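Long-range contacts in extracellular solute-binding protein, family 1 (Bifidobacterium longum subsp. infantis, PDB 6FTH), which probably binds human milk oligosaccharides outside the cell and delivers them to a partner ABC transporter for uptake: residues D111-V116 against A352-A357; R144-S149 against I413-T418; T171-L176 against P317-V322; N200-D205 against K274-C279. All blocks are in the same frame, centred on the assembly; numbering follows the deposited sequence.

How the contacts relate
The chain folds into two lobes, as in other solute-binding proteins of ABC transporters. Contacts 1 and 2 share one lobe, with centres about 21 Å apart. Contacts 3 and 4 share the other, about 24 Å between centres. Contacts 1 and 3 lie about 52 Å apart, centre to centre. The second lobe's sheet runs from strand 197-199 to strand 311-313. Residues 200-205 of contact 4 follow one outer strand, and residues 317-322 of contact 3 follow the other. Along the chain contact 4 nests inside contact 3, and contact 3 inside both contacts 1 and 2, which cross. Contacts 1 and 2 each span over 230 residues, so their lobe uses distant parts of the chain.

Contact 1: residues D111-V116 against A352-A357; sequences DKMPNV and AALKLA
Met113 packs on Leu354 and Ala357 where the start of helix 114-122 meets the flank of helix 350-360. This is an apolar contact of the turn and N-cap before helix 114-122 with that flank, in the lobe that holds strand 339-343. Met113 is the N-cap residue of the first helix. Leu354 and Ala357 are three residues apart, so they lie on the same flank of the second. The Met113 chain runs straight to its sulfur (chi2 -178°) and then bends at chi3, -68°. Met113 SD comes to 3.7 Å from Ala357 CB. It also touches the Leu354 branch, with Met113 SD to Leu354 CD2 at 3.9 Å. The two side chains cross obliquely, and Met113 CG passes 3.8 Å from Leu354 O. With an alanine at Met113, Leu354 CD2 and Ala357 CB would probably lose the sulfur packed on them, and a gap would open beside helix 350-360. Leu343 and Phe341 of strand 339-343 touch the Leu354 and Ala357 side chains. Nearby, Asn115 N is hydrogen-bonded to Asn358 OD1. Lys112 rests the middle of its chain on the other Leu354 branch, with Lys112 CD 3.7 Å from Leu354 CD1, and then bends at chi4.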
loop_
_atom_site.group_PDB
_atom_site.type_symbol
_atom_site.label_atom_id
_atom_site.label_comp_id
_atom_site.label_asym_id
_atom_site.label_seq_id
_atom_site.Cartn_x
_atom_site.Cartn_y
_atom_site.Cartn_z
ATOM N N ASP A 111 28.189 4.954 -8.520
ATOM C CA ASP A 111 29.412 5.266 -7.788
ATOM C C ASP A 111 29.402 6.686 -7.250
ATOM O O ASP A 111 30.136 6.983 -6.302
ATOM C CB ASP A 111 30.644 5.015 -8.662
ATOM C CG ASP A 111 30.909 3.537 -8.886
ATOM O OD1 ASP A 111 30.468 2.692 -8.059
ATOM O OD2 ASP A 111 31.572 3.218 -9.898
ATOM N N LYS A 112 28.586 7.567 -7.819
ATOM C CA LYS A 112 28.386 8.899 -7.258
ATOM C C LYS A 112 27.317 8.923 -6.178
ATOM O O LYS A 112 27.051 9.992 -5.611
ATOM C CB LYS A 112 28.041 9.911 -8.364
ATOM C CG LYS A 112 29.131 10.028 -9.428
ATOM C CD LYS A 112 28.889 11.172 -10.381
ATOM C CE LYS A 112 29.720 11.002 -11.640
ATOM N NZ LYS A 112 31.065 10.447 -11.333
ATOM N N MET A 113 26.716 7.775 -5.867
ATOM C CA MET A 113 25.673 7.684 -4.842
ATOM C C MET A 113 25.967 6.545 -3.878
ATOM O O MET A 113 25.195 5.588 -3.762
ATOM C CB MET A 113 24.307 7.496 -5.502
ATOM C CG MET A 113 23.913 8.653 -6.393
ATOM S SD MET A 113 22.263 8.465 -7.125
ATOM C CE MET A 113 22.502 7.090 -8.245
ATOM N N PRO A 114 27.081 6.617 -3.156
ATOM C CA PRO A 114 27.432 5.513 -2.256
ATOM C C PRO A 114 26.367 5.201 -1.210
ATOM O O PRO A 114 26.225 4.041 -0.814
ATOM C CB PRO A 114 28.767 5.969 -1.638
ATOM C CG PRO A 114 28.840 7.433 -1.901
ATOM C CD PRO A 114 28.121 7.656 -3.197
ATOM N N ASN A 115 25.586 6.195 -0.759
ATOM C CA ASN A 115 24.572 5.899 0.250
ATOM C C ASN A 115 23.420 5.113 -0.368
ATOM O O ASN A 115 22.752 4.339 0.324
ATOM C CB ASN A 115 24.053 7.190 0.888
ATOM C CG ASN A 115 25.124 7.927 1.689
ATOM O OD1 ASN A 115 25.984 7.309 2.309
ATOM N ND2 ASN A 115 25.072 9.240 1.663
ATOM N N VAL A 116 23.181 5.322 -1.664
ATOM C CA VAL A 116 22.195 4.540 -2.403
ATOM C C VAL A 116 22.721 3.137 -2.645
ATOM O O VAL A 116 21.980 2.159 -2.551
ATOM C CB VAL A 116 21.850 5.228 -3.736
ATOM C CG1 VAL A 116 20.877 4.371 -4.562
ATOM C CG2 VAL A 116 21.264 6.626 -3.519
ATOM N N ALA A 352 25.909 17.753 -9.319
ATOM C CA ALA A 352 25.239 18.333 -8.166
ATOM C C ALA A 352 23.959 17.568 -7.839
ATOM O O ALA A 352 23.643 17.346 -6.667
ATOM C CB ALA A 352 24.917 19.800 -8.432
ATOM N N ALA A 353 23.216 17.156 -8.869
ATOM C CA ALA A 353 21.971 16.426 -8.636
ATOM C C ALA A 353 22.230 15.049 -8.025
ATOM O O ALA A 353 21.469 14.595 -7.157
ATOM C CB ALA A 353 21.193 16.297 -9.943
ATOM N N LEU A 354 23.278 14.363 -8.488
ATOM C CA LEU A 354 23.659 13.070 -7.926
ATOM C C LEU A 354 24.195 13.216 -6.508
ATOM O O LEU A 354 23.957 12.352 -5.659
ATOM C CB LEU A 354 24.672 12.403 -8.847
ATOM C CG LEU A 354 24.121 11.975 -10.218
ATOM C CD1 LEU A 354 25.255 11.580 -11.186
ATOM C CD2 LEU A 354 23.100 10.814 -10.072
ATOM N N LYS A 355 24.901 14.312 -6.222
ATOM C CA LYS A 355 25.305 14.576 -4.847
ATOM C C LYS A 355 24.085 14.800 -3.965
ATOM O O LYS A 355 24.035 14.324 -2.822
ATOM C CB LYS A 355 26.235 15.789 -4.795
ATOM C CG LYS A 355 26.511 16.228 -3.373
ATOM C CD LYS A 355 27.859 16.917 -3.201
ATOM C CE LYS A 355 27.936 18.187 -3.958
ATOM N NZ LYS A 355 29.040 19.063 -3.395
ATOM N N LEU A 356 23.082 15.509 -4.489
ATOM C CA LEU A 356 21.825 15.688 -3.762
ATOM C C LEU A 356 21.142 14.349 -3.460
ATOM O O LEU A 356 20.654 14.126 -2.340
ATOM C CB LEU A 356 20.891 16.601 -4.562
ATOM C CG LEU A 356 19.483 16.817 -4.021
ATOM C CD1 LEU A 356 19.546 17.527 -2.675
ATOM C CD2 LEU A 356 18.651 17.630 -5.005
ATOM N N ALA A 357 21.079 13.452 -4.447
ATOM C CA ALA A 357 20.549 12.113 -4.192
ATOM C C ALA A 357 21.334 11.420 -3.089
ATOM O O ALA A 357 20.761 10.830 -2.163
ATOM C CB ALA A 357 20.620 11.272 -5.465
#

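Contact 2: residues R144-S149 against I413-T418; sequences RGKSYS and IPDGVT
Lys146 NZ is held by three partners where two loops meet. It donates to Asp415 O at 2.9 Å, to a water 2.9 Å from NZ that also touches Pro414 O and Val417 O, and to a second water 2.8 Å from NZ that is bonded to Thr418 OG1. All three carbonyls belong to the type I turn from Pro414 to Val417. The direct bond has a C=O...donor angle of 132°, with NZ tilted out of the carbonyl plane. The Lys146 chain leaves the backbone with CG between N and the carbonyl carbon (chi1 64°) and crosses the Asp415 side chain at a slant. Lys146 CB is 3.6 Å from Asp415 OD1, but the two charges do not meet. OD1 instead forms a salt bridge with Lys123. A third water lies among Lys146 N, Ile413 O and Asp415 OD1, 2.6 Å from that OD1. Gly145 CA sits 3.7 Å from Ile413 O, and a side chain on Gly145 would run into Ile413 CB. Ile413 also pairs through its backbone with Ser143 of strand 140-143. The lysine thus binds a carbonyl and water, so its hold probably depends more on the turn's shape than on a charge pair.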
loop_
_atom_site.group_PDB
_atom_site.type_symbol
_atom_site.label_atom_id
_atom_site.label_comp_id
_atom_site.label_asym_id
_atom_site.label_seq_id
_atom_site.Cartn_x
_atom_site.Cartn_y
_atom_site.Cartn_z
ATOM N N ARG A 144 10.852 3.116 4.321
ATOM C CA ARG A 144 10.574 3.645 5.651
ATOM C C ARG A 144 10.921 2.667 6.761
ATOM O O ARG A 144 10.604 2.922 7.931
ATOM C CB ARG A 144 9.129 4.161 5.790
ATOM C CG ARG A 144 8.030 3.219 5.363
ATOM C CD ARG A 144 6.647 3.783 5.744
ATOM N NE ARG A 144 5.589 3.079 5.042
ATOM C CZ ARG A 144 4.307 3.409 5.100
ATOM N NH1 ARG A 144 3.910 4.400 5.884
ATOM N NH2 ARG A 144 3.417 2.739 4.374
ATOM N N GLY A 145 11.568 1.555 6.426
ATOM C CA GLY A 145 12.244 0.766 7.437
ATOM C C GLY A 145 11.484 -0.465 7.873
ATOM O O GLY A 145 10.330 -0.703 7.517
ATOM N N LYS A 146 12.164 -1.220 8.730
ATOM C CA LYS A 146 11.732 -2.583 9.048
ATOM C C LYS A 146 10.424 -2.653 9.836
ATOM O O LYS A 146 9.791 -3.707 9.854
ATOM C CB LYS A 146 12.851 -3.320 9.765
ATOM C CG LYS A 146 13.225 -2.741 11.132
ATOM C CD LYS A 146 14.419 -3.474 11.763
ATOM C CE LYS A 146 14.759 -2.992 13.153
ATOM N NZ LYS A 146 15.333 -1.641 13.222
ATOM N N SER A 147 9.985 -1.587 10.500
ATOM C CA SER A 147 8.667 -1.678 11.121
ATOM C C SER A 147 7.546 -1.777 10.112
ATOM O O SER A 147 6.417 -2.118 10.494
ATOM C CB SER A 147 8.389 -0.485 12.038
ATOM O OG SER A 147 9.129 -0.619 13.244
ATOM N N TYR A 148 7.819 -1.460 8.843
ATOM C CA TYR A 148 6.831 -1.439 7.777
ATOM C C TYR A 148 7.004 -2.580 6.780
ATOM O O TYR A 148 6.397 -2.553 5.704
ATOM C CB TYR A 148 6.864 -0.085 7.076
ATOM C CG TYR A 148 6.601 1.105 7.965
ATOM C CD1 TYR A 148 5.312 1.584 8.135
ATOM C CD2 TYR A 148 7.651 1.785 8.575
ATOM C CE1 TYR A 148 5.055 2.707 8.911
ATOM C CE2 TYR A 148 7.414 2.884 9.350
ATOM C CZ TYR A 148 6.100 3.340 9.511
ATOM O OH TYR A 148 5.820 4.456 10.265
ATOM N N SER A 149 7.797 -3.593 7.120
ATOM C CA SER A 149 8.030 -4.678 6.186
ATOM C C SER A 149 6.837 -5.605 6.017
ATOM O O SER A 149 6.802 -6.342 5.020
ATOM C CB SER A 149 9.229 -5.511 6.609
ATOM O OG SER A 149 9.049 -6.047 7.903
ATOM N N ILE A 413 15.506 4.187 5.652
ATOM C CA ILE A 413 15.780 3.972 7.077
ATOM C C ILE A 413 16.491 2.636 7.202
ATOM O O ILE A 413 15.845 1.576 7.042
ATOM C CB ILE A 413 14.502 4.009 7.931
ATOM C CG1 ILE A 413 13.677 5.288 7.707
ATOM C CG2 ILE A 413 14.865 3.855 9.409
ATOM C CD1 ILE A 413 14.373 6.587 8.022
ATOM N N PRO A 414 17.807 2.607 7.465
ATOM C CA PRO A 414 18.524 1.327 7.591
ATOM C C PRO A 414 18.053 0.543 8.808
ATOM O O PRO A 414 17.622 1.107 9.817
ATOM C CB PRO A 414 19.989 1.755 7.756
ATOM C CG PRO A 414 20.066 3.164 7.210
ATOM C CD PRO A 414 18.726 3.759 7.573
ATOM N N ASP A 415 18.182 -0.790 8.725
ATOM C CA ASP A 415 17.777 -1.643 9.847
ATOM C C ASP A 415 18.588 -1.374 11.126
ATOM O O ASP A 415 18.092 -1.631 12.241
ATOM C CB ASP A 415 17.921 -3.106 9.465
ATOM C CG ASP A 415 16.850 -3.601 8.526
ATOM O OD1 ASP A 415 15.975 -2.813 8.057
ATOM O OD2 ASP A 415 16.883 -4.824 8.221
ATOM N N GLY A 416 19.815 -0.853 10.992
ATOM C CA GLY A 416 20.621 -0.502 12.162
ATOM C C GLY A 416 20.153 0.736 12.921
ATOM O O GLY A 416 20.663 0.996 14.020
ATOM N N VAL A 417 19.194 1.475 12.383
ATOM C CA VAL A 417 18.622 2.648 13.034
ATOM C C VAL A 417 17.436 2.212 13.871
ATOM O O VAL A 417 16.616 1.398 13.428
ATOM C CB VAL A 417 18.176 3.661 11.962
ATOM C CG1 VAL A 417 17.224 4.743 12.551
ATOM C CG2 VAL A 417 19.397 4.286 11.322
ATOM N N THR A 418 17.344 2.749 15.087
ATOM C CA THR A 418 16.206 2.543 15.972
ATOM C C THR A 418 15.509 3.877 16.176
ATOM O O THR A 418 16.170 4.892 16.429
ATOM C CB THR A 418 16.649 1.993 17.323
ATOM O OG1 THR A 418 17.191 0.678 17.117
ATOM C CG2 THR A 418 15.457 1.910 18.279
HETATM O O HOH W 1 15.087 0.448 11.287
HETATM O O HOH W 2 14.990 -0.450 8.670
HETATM O O HOH W 3 15.190 -0.900 15.969
#

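Contact 3: residues T171-L176 against P317-V322; sequences TTWDEL and PSAPGV
Thr172 and Ser318 form a single backbone bridge with the bonding pattern of parallel strands: Ser318 N donates to Thr171 O at 2.9 Å, and Ser318 O accepts from Trp173 N at 2.9 Å. The first bond is nearly straight at hydrogen (170°), although the donor stands above the carbonyl plane. Thr172 CA also lies close to Ser318 O, at 3.2 Å. The bridge leads straight into helix 173-185. Thr172 is its N-cap, and Thr172 OG1 accepts from Glu175 N at 3.0 Å. Glu175 OE1 turns back to take Thr171 N, nearly along its C-O axis, and Thr171 OG1, from above the carboxylate plane. Trp173 CG is anti to the carbonyl carbon (chi1 -77°), which swings the indole over residues 318-320. Ala319 CB sits over the six-membered ring, 3.6 Å from its centroid, a CH-pi contact. The Pro320 and Trp173 side chains cross at about a right angle, with Pro320 CD 3.5 Å from Trp173 CE3. Trp173 NE1 bonds to Ser219 OG. A leucine at Trp173 would probably leave Ala319 and Pro320 without this flat support and Ser219 OG without its indole donor. Leu176 CB meets Pro317 CG, and both side chains touch Met155 of strand 154-158. On the helical side, Tyr257 of helix 249-263 stacks with the Trp173 ring, so the contact joins the start of helix 173-185 to that helix and to the sheet.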
loop_
_atom_site.group_PDB
_atom_site.type_symbol
_atom_site.label_atom_id
_atom_site.label_comp_id
_atom_site.label_asym_id
_atom_site.label_seq_id
_atom_site.Cartn_x
_atom_site.Cartn_y
_atom_site.Cartn_z
ATOM N N THR A 171 -12.483 -19.050 13.524
ATOM C CA THR A 171 -11.413 -19.596 12.687
ATOM C C THR A 171 -11.903 -20.239 11.395
ATOM O O THR A 171 -11.075 -20.738 10.636
ATOM C CB THR A 171 -10.565 -20.619 13.438
ATOM O OG1 THR A 171 -11.326 -21.812 13.676
ATOM C CG2 THR A 171 -10.036 -20.038 14.748
ATOM N N THR A 172 -13.212 -20.227 11.129
ATOM C CA THR A 172 -13.774 -20.692 9.868
ATOM C C THR A 172 -14.867 -19.709 9.445
ATOM O O THR A 172 -15.379 -18.929 10.259
ATOM C CB THR A 172 -14.444 -22.076 10.009
ATOM O OG1 THR A 172 -15.601 -21.931 10.854
ATOM C CG2 THR A 172 -13.499 -23.120 10.588
ATOM N N TRP A 173 -15.244 -19.742 8.159
ATOM C CA TRP A 173 -16.362 -18.919 7.697
ATOM C C TRP A 173 -17.648 -19.190 8.481
ATOM O O TRP A 173 -18.414 -18.254 8.762
ATOM C CB TRP A 173 -16.610 -19.104 6.202
ATOM C CG TRP A 173 -15.633 -18.371 5.312
ATOM C CD1 TRP A 173 -14.562 -17.610 5.691
ATOM C CD2 TRP A 173 -15.660 -18.337 3.881
ATOM N NE1 TRP A 173 -13.908 -17.118 4.581
ATOM C CE2 TRP A 173 -14.578 -17.533 3.459
ATOM C CE3 TRP A 173 -16.498 -18.900 2.922
ATOM C CZ2 TRP A 173 -14.304 -17.294 2.106
ATOM C CZ3 TRP A 173 -16.238 -18.653 1.587
ATOM C CH2 TRP A 173 -15.147 -17.875 1.191
ATOM N N ASP A 174 -17.910 -20.450 8.845
ATOM C CA ASP A 174 -19.125 -20.745 9.625
ATOM C C ASP A 174 -19.062 -20.109 11.010
ATOM O O ASP A 174 -20.057 -19.555 11.496
ATOM C CB ASP A 174 -19.312 -22.252 9.781
ATOM C CG ASP A 174 -19.914 -22.924 8.542
ATOM O OD1 ASP A 174 -20.307 -22.227 7.585
ATOM O OD2 ASP A 174 -20.000 -24.174 8.551
ATOM N N GLU A 175 -17.911 -20.225 11.685
ATOM C CA GLU A 175 -17.745 -19.601 12.995
ATOM C C GLU A 175 -17.850 -18.089 12.888
ATOM O O GLU A 175 -18.432 -17.434 13.766
ATOM C CB GLU A 175 -16.391 -19.996 13.596
ATOM C CG GLU A 175 -16.348 -21.432 14.088
ATOM C CD GLU A 175 -14.982 -21.876 14.576
ATOM O OE1 GLU A 175 -14.046 -21.050 14.621
ATOM O OE2 GLU A 175 -14.854 -23.059 14.944
ATOM N N LEU A 176 -17.318 -17.507 11.801
ATOM C CA LEU A 176 -17.456 -16.065 11.618
ATOM C C LEU A 176 -18.921 -15.664 11.466
ATOM O O LEU A 176 -19.364 -14.674 12.068
ATOM C CB LEU A 176 -16.612 -15.573 10.447
ATOM C CG LEU A 176 -16.762 -14.108 10.059
ATOM C CD1 LEU A 176 -16.369 -13.172 11.195
ATOM C CD2 LEU A 176 -15.932 -13.846 8.805
ATOM N N PRO A 317 -10.359 -16.106 9.101
ATOM C CA PRO A 317 -10.998 -17.427 9.173
ATOM C C PRO A 317 -10.872 -18.201 7.865
ATOM O O PRO A 317 -10.915 -17.625 6.770
ATOM C CB PRO A 317 -12.463 -17.090 9.490
ATOM C CG PRO A 317 -12.368 -15.775 10.244
ATOM C CD PRO A 317 -11.294 -15.020 9.468
ATOM N N SER A 318 -10.732 -19.535 7.992
ATOM C CA SER A 318 -10.578 -20.419 6.844
ATOM C C SER A 318 -11.911 -20.644 6.139
ATOM O O SER A 318 -12.947 -20.825 6.780
ATOM C CB SER A 318 -10.034 -21.780 7.295
ATOM O OG SER A 318 -8.803 -21.681 7.977
ATOM N N ALA A 319 -11.869 -20.683 4.814
ATOM C CA ALA A 319 -13.032 -21.044 4.027
ATOM C C ALA A 319 -13.241 -22.557 4.094
ATOM O O ALA A 319 -12.302 -23.315 4.341
ATOM C CB ALA A 319 -12.795 -20.640 2.583
ATOM N N PRO A 320 -14.457 -23.025 3.840
ATOM C CA PRO A 320 -14.703 -24.472 3.809
ATOM C C PRO A 320 -13.749 -25.189 2.858
ATOM O O PRO A 320 -13.516 -24.749 1.728
ATOM C CB PRO A 320 -16.153 -24.568 3.316
ATOM C CG PRO A 320 -16.751 -23.239 3.542
ATOM C CD PRO A 320 -15.650 -22.232 3.513
ATOM N N GLY A 321 -13.176 -26.291 3.327
ATOM C CA GLY A 321 -12.278 -27.091 2.536
ATOM C C GLY A 321 -10.817 -26.732 2.678
ATOM O O GLY A 321 -9.971 -27.481 2.206
ATOM N N VAL A 322 -10.504 -25.613 3.325
ATOM C CA VAL A 322 -9.152 -25.078 3.397
ATOM C C VAL A 322 -8.635 -25.274 4.819
ATOM O O VAL A 322 -9.200 -24.728 5.774
ATOM C CB VAL A 322 -9.133 -23.595 2.985
ATOM C CG1 VAL A 322 -7.707 -23.066 2.968
ATOM C CG2 VAL A 322 -9.804 -23.419 1.614
HETATM O O HOH W 4 -9.232 -22.785 10.475
#

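Contact 4: residues N200-D205 against K274-C279; sequences NIRKLD and KTFDAC
Arg202 lays its guanidinium flat on the Phe276 ring, with centres 4.0 Å apart and planes at 13°. This is a stacked cation-pi pair. The chain is extended from CG to NE (chi2 -176°), which carries Arg202 CD across the ring centre, 3.9 Å from the centroid. At the ring edge, Lys203 O lies near the plane, 3.3 Å from Phe276 CE1. Lys203 CG packs against the rim of the ring at Phe276 CE1, and Lys203 CD comes to 3.2 Å from Lys274 O. The chain then bends twice, and Lys203 NZ bonds to Leu204 O at 2.7 Å. Cys279 SG packs against Ile201 O and the amide of Asn200, 3.8 Å from ND2. One water, at the guanidinium edge, joins Arg202 NE to Phe276 O. Another joins Lys203 N to Lys274 O, and a third Asn200 OD1 to Lys274 NZ. Further out, Asp282 receives both Asn200 ND2 and Lys274 NZ, while Gln283 OE1 also takes ND2. Thr275 OG1 caps helix 276-284 through Ala278 N. Asn200 pairs by backbone with Val294 of strand 292-297, just beyond strand 197-199. The Ile201 and Leu204 side chains touch helix 457-484, so the loop lies between that helix and helix 276-284.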
loop_
_atom_site.group_PDB
_atom_site.type_symbol
_atom_site.label_atom_id
_atom_site.label_comp_id
_atom_site.label_asym_id
_atom_site.label_seq_id
_atom_site.Cartn_x
_atom_site.Cartn_y
_atom_site.Cartn_z
ATOM N N ASN A 200 -18.403 -4.569 8.518
ATOM C CA ASN A 200 -18.461 -3.472 7.569
ATOM C C ASN A 200 -17.368 -3.639 6.524
ATOM O O ASN A 200 -16.214 -3.925 6.864
ATOM C CB ASN A 200 -18.333 -2.123 8.260
ATOM C CG ASN A 200 -19.153 -1.056 7.569
ATOM O OD1 ASN A 200 -19.729 -1.287 6.511
ATOM N ND2 ASN A 200 -19.170 0.126 8.139
ATOM N N ILE A 201 -17.743 -3.474 5.256
ATOM C CA ILE A 201 -16.814 -3.594 4.145
ATOM C C ILE A 201 -16.927 -2.350 3.272
ATOM O O ILE A 201 -17.982 -1.709 3.196
ATOM C CB ILE A 201 -17.060 -4.884 3.315
ATOM C CG1 ILE A 201 -18.517 -4.981 2.841
ATOM C CG2 ILE A 201 -16.677 -6.126 4.115
ATOM C CD1 ILE A 201 -18.750 -6.040 1.748
ATOM N N ARG A 202 -15.823 -2.018 2.615
ATOM C CA ARG A 202 -15.740 -0.923 1.662
ATOM C C ARG A 202 -16.425 -1.277 0.354
ATOM O O ARG A 202 -16.473 -2.442 -0.053
ATOM C CB ARG A 202 -14.278 -0.658 1.305
ATOM C CG ARG A 202 -13.494 0.092 2.371
ATOM C CD ARG A 202 -12.068 0.406 1.897
ATOM N NE ARG A 202 -11.545 1.608 2.561
ATOM C CZ ARG A 202 -10.449 2.266 2.196
ATOM N NH1 ARG A 202 -9.710 1.843 1.175
ATOM N NH2 ARG A 202 -10.094 3.362 2.856
ATOM N N LYS A 203 -16.913 -0.245 -0.334
ATOM C CA LYS A 203 -17.425 -0.432 -1.674
ATOM C C LYS A 203 -16.273 -0.796 -2.605
ATOM O O LYS A 203 -15.104 -0.671 -2.254
ATOM C CB LYS A 203 -18.114 0.851 -2.166
ATOM C CG LYS A 203 -17.172 2.020 -2.447
ATOM C CD LYS A 203 -17.936 3.239 -3.020
ATOM C CE LYS A 203 -18.425 3.030 -4.432
ATOM N NZ LYS A 203 -17.291 2.944 -5.410
ATOM N N LEU A 204 -16.618 -1.204 -3.816
ATOM C CA LEU A 204 -15.619 -1.568 -4.802
ATOM C C LEU A 204 -15.134 -0.346 -5.584
ATOM O O LEU A 204 -15.714 0.743 -5.526
ATOM C CB LEU A 204 -16.172 -2.644 -5.737
ATOM C CG LEU A 204 -16.758 -3.880 -5.078
ATOM C CD1 LEU A 204 -17.221 -4.861 -6.115
ATOM C CD2 LEU A 204 -15.762 -4.554 -4.135
ATOM N N ASP A 205 -14.029 -0.543 -6.305
ATOM C CA ASP A 205 -13.402 0.458 -7.164
ATOM C C ASP A 205 -13.002 -0.283 -8.436
ATOM O O ASP A 205 -13.408 -1.430 -8.650
ATOM C CB ASP A 205 -12.234 1.144 -6.438
ATOM C CG ASP A 205 -11.937 2.563 -6.953
ATOM O OD1 ASP A 205 -12.016 2.807 -8.170
ATOM O OD2 ASP A 205 -11.594 3.433 -6.121
ATOM N N LYS A 274 -21.667 3.371 -0.213
ATOM C CA LYS A 274 -21.115 4.203 0.849
ATOM C C LYS A 274 -19.717 4.668 0.459
ATOM O O LYS A 274 -18.913 3.885 -0.048
ATOM C CB LYS A 274 -21.019 3.373 2.138
ATOM C CG LYS A 274 -22.353 3.011 2.770
ATOM C CD LYS A 274 -22.713 3.974 3.920
ATOM C CE LYS A 274 -21.895 3.691 5.184
ATOM N NZ LYS A 274 -22.274 2.383 5.821
ATOM N N THR A 275 -19.401 5.936 0.713
ATOM C CA THR A 275 -18.038 6.403 0.469
ATOM C C THR A 275 -17.075 5.719 1.437
ATOM O O THR A 275 -17.464 5.292 2.528
ATOM C CB THR A 275 -17.937 7.918 0.675
ATOM O OG1 THR A 275 -18.073 8.219 2.067
ATOM C CG2 THR A 275 -19.025 8.658 -0.118
ATOM N N PHE A 276 -15.798 5.626 1.043
ATOM C CA PHE A 276 -14.800 5.108 1.973
ATOM C C PHE A 276 -14.788 5.917 3.265
ATOM O O PHE A 276 -14.621 5.354 4.355
ATOM C CB PHE A 276 -13.400 5.114 1.346
ATOM C CG PHE A 276 -13.195 4.081 0.272
ATOM C CD1 PHE A 276 -14.186 3.180 -0.050
ATOM C CD2 PHE A 276 -11.989 4.005 -0.401
ATOM C CE1 PHE A 276 -13.997 2.230 -1.049
ATOM C CE2 PHE A 276 -11.790 3.045 -1.389
ATOM C CZ PHE A 276 -12.808 2.163 -1.706
ATOM N N ASP A 277 -14.955 7.242 3.167
ATOM C CA ASP A 277 -14.980 8.073 4.372
ATOM C C ASP A 277 -16.170 7.720 5.261
ATOM O O ASP A 277 -16.042 7.610 6.486
ATOM C CB ASP A 277 -15.013 9.556 3.981
ATOM C CG ASP A 277 -13.695 10.050 3.372
ATOM O OD1 ASP A 277 -12.664 9.371 3.525
ATOM O OD2 ASP A 277 -13.691 11.134 2.744
ATOM N N ALA A 278 -17.350 7.551 4.664
ATOM C CA ALA A 278 -18.523 7.197 5.454
ATOM C C ALA A 278 -18.326 5.857 6.132
ATOM O O ALA A 278 -18.731 5.667 7.281
ATOM C CB ALA A 278 -19.764 7.152 4.563
ATOM N N CYS A 279 -17.694 4.912 5.433
ATOM C CA CYS A 279 -17.432 3.611 6.025
ATOM C C CYS A 279 -16.486 3.748 7.211
ATOM O O CYS A 279 -16.726 3.162 8.276
ATOM C CB CYS A 279 -16.872 2.680 4.942
ATOM S SG CYS A 279 -16.620 0.948 5.442
HETATM O O HOH W 5 -20.774 0.389 4.579
HETATM O O HOH W 6 -13.100 2.831 4.532
HETATM O O HOH W 7 -17.282 2.178 1.295
#